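PDB 5DS0: peptidase M42 from Thaumarchaeota archaeon SCGC AB-539-E09, which binds cobalt and probably acts as a TET aminopeptidase of the M42 family, removing residues from the N-terminus of peptides. Local coordinates for residues C[224-229]-C[307-312]. Sequence-based numbering, arbitrary orientation.
Sequences TAHVVD and MNRAGC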
loop_
_atom_site.group_PDB
_atom_site.type_symbol
_atom_site.label_atom_id
_atom_site.label_comp_id
_atom_site.label_asym_id
_atom_site.label_seq_id
_atom_site.Cartn_x
_atom_site.Cartn_y
_atom_site.Cartn_z
ATOM N N THR C 224 1.621 25.945 -43.499
ATOM C CA THR C 224 2.429 25.759 -44.715
ATOM C C THR C 224 1.697 24.910 -45.764
ATOM O O THR C 224 1.754 25.204 -46.956
ATOM C CB THR C 224 3.798 25.123 -44.397
ATOM O OG1 THR C 224 4.650 26.118 -43.821
ATOM C CG2 THR C 224 4.461 24.584 -45.658
ATOM N N ALA C 225 0.998 23.874 -45.319
ATOM C CA ALA C 225 0.163 23.088 -46.204
ATOM C C ALA C 225 -0.907 23.953 -46.889
ATOM O O ALA C 225 -1.196 23.769 -48.083
ATOM C CB ALA C 225 -0.504 21.964 -45.433
ATOM N N HIS C 226 -1.505 24.875 -46.131
ATOM C CA HIS C 226 -2.477 25.808 -46.689
ATOM C C HIS C 226 -1.854 26.643 -47.812
ATOM O O HIS C 226 -2.456 26.808 -48.877
ATOM C CB HIS C 226 -3.062 26.725 -45.608
ATOM C CG HIS C 226 -3.971 27.786 -46.153
ATOM N ND1 HIS C 226 -5.310 27.564 -46.409
ATOM C CD2 HIS C 226 -3.725 29.068 -46.519
ATOM C CE1 HIS C 226 -5.846 28.663 -46.912
ATOM N NE2 HIS C 226 -4.908 29.590 -46.988
ATOM N N VAL C 227 -0.662 27.178 -47.567
ATOM C CA VAL C 227 0.017 28.032 -48.545
ATOM C C VAL C 227 0.346 27.273 -49.839
ATOM O O VAL C 227 0.151 27.795 -50.929
ATOM C CB VAL C 227 1.307 28.644 -47.948
ATOM C CG1 VAL C 227 2.194 29.241 -49.033
ATOM C CG2 VAL C 227 0.962 29.690 -46.892
ATOM N N VAL C 228 0.799 26.025 -49.708
ATOM C CA VAL C 228 1.351 25.278 -50.840
ATOM C C VAL C 228 0.311 24.534 -51.683
ATOM O O VAL C 228 0.464 24.473 -52.901
ATOM C CB VAL C 228 2.400 24.276 -50.352
ATOM C CG1 VAL C 228 2.888 23.396 -51.493
ATOM C CG2 VAL C 228 3.567 25.012 -49.720
ATOM N N ASP C 229 -0.742 23.992 -51.059
ATOM C CA ASP C 229 -1.748 23.160 -51.763
ATOM C C ASP C 229 -1.061 21.979 -52.458
ATOM O O ASP C 229 -1.103 21.850 -53.677
ATOM C CB ASP C 229 -2.582 24.009 -52.766
ATOM C CG ASP C 229 -3.786 23.247 -53.364
ATOM O OD1 ASP C 229 -4.181 22.189 -52.825
ATOM O OD2 ASP C 229 -4.335 23.724 -54.390
HETATM N N MSE C 307 -4.109 16.083 -44.295
HETATM C CA MSE C 307 -5.483 16.463 -44.037
HETATM C C MSE C 307 -5.832 17.792 -44.652
HETATM O O MSE C 307 -6.938 18.308 -44.458
HETATM C CB MSE C 307 -5.631 16.640 -42.517
HETATM C CG MSE C 307 -6.967 16.100 -42.056
HETATM SE SE MSE C 307 -6.522 14.490 -41.052
HETATM C CE MSE C 307 -6.343 15.387 -39.290
ATOM N N ASN C 308 -4.901 18.359 -45.405
ATOM C CA ASN C 308 -5.114 19.643 -46.055
ATOM C C ASN C 308 -6.167 19.564 -47.159
ATOM O O ASN C 308 -6.102 18.688 -48.024
ATOM C CB ASN C 308 -3.801 20.152 -46.641
ATOM C CG ASN C 308 -3.943 21.503 -47.295
ATOM O OD1 ASN C 308 -3.901 21.612 -48.513
ATOM N ND2 ASN C 308 -4.141 22.533 -46.490
ATOM N N ARG C 309 -7.132 20.480 -47.113
ATOM C CA ARG C 309 -8.209 20.554 -48.093
ATOM C C ARG C 309 -8.933 19.198 -48.234
ATOM O O ARG C 309 -9.596 18.764 -47.291
ATOM C CB ARG C 309 -7.690 21.126 -49.432
ATOM C CG ARG C 309 -7.539 22.644 -49.434
ATOM C CD ARG C 309 -6.946 23.209 -50.722
ATOM N NE ARG C 309 -6.328 24.530 -50.506
ATOM C CZ ARG C 309 -5.114 24.751 -49.990
ATOM N NH1 ARG C 309 -4.326 23.746 -49.624
ATOM N NH2 ARG C 309 -4.677 25.992 -49.847
ATOM N N ALA C 310 -8.790 18.538 -49.389
ATOM C CA ALA C 310 -9.478 17.277 -49.683
ATOM C C ALA C 310 -8.602 16.070 -49.350
ATOM O O ALA C 310 -8.994 14.916 -49.560
ATOM C CB ALA C 310 -9.888 17.238 -51.153
ATOM N N GLY C 311 -7.416 16.339 -48.824
ATOM C CA GLY C 311 -6.481 15.292 -48.480
ATOM C C GLY C 311 -5.267 15.390 -49.366
ATOM O O GLY C 311 -5.306 15.993 -50.442
ATOM N N CYS C 312 -4.185 14.791 -48.909
ATOM C CA CYS C 312 -2.945 14.791 -49.657
ATOM C C CYS C 312 -2.192 13.521 -49.318
ATOM O O CYS C 312 -1.852 13.310 -48.154
ATOM C CB CYS C 312 -2.114 16.013 -49.271
ATOM S SG CYS C 312 -0.452 15.994 -49.949
#
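Arg309 reaches across to the last turn of helix 219-228 and sets the edge of its guanidinium against two main-chain carbonyls. NH2 of Arg309 donates to O of His226 at 2.6 Å; the acceptor lies almost in the guanidinium plane and is met on a lone pair, with a C=O...N angle of 135°. A weak bond of 3.5 Å joins NH1 of Arg309 to O of Ala225, which already accepts the backbone N-H of Asp229. At this helix C-terminus, whose carbonyls would be expected to attract a positive charge, the arginine chain, extended from CG to NE, arrives from a type II' beta turn, Asn308 to Gly311, in the loop leading to strand 314-322. CB of Asp229 packs over one guanidinium face, offset toward the rim, and OD1 of Asp229 forms a salt bridge to NH1 of Arg309 at 3.6 Å that is purely electrostatic, being well out of the plane. NH2 of Arg309 also lies over one face of the His226 ring, 3.8 Å above its plane and offset toward the rim, with ring and guanidinium 19° apart. A leucine in place of Arg309 would probably leave the carbonyl of His226 without this donor and take one positive charge from beside Asp229. Alongside, ND2 of Asn308 rests 3.8 Å from CB of Ala225. In the twelve-chain assembly, Arg309 also packs on His226 of a second subunit and His226 on Arg309 of a third.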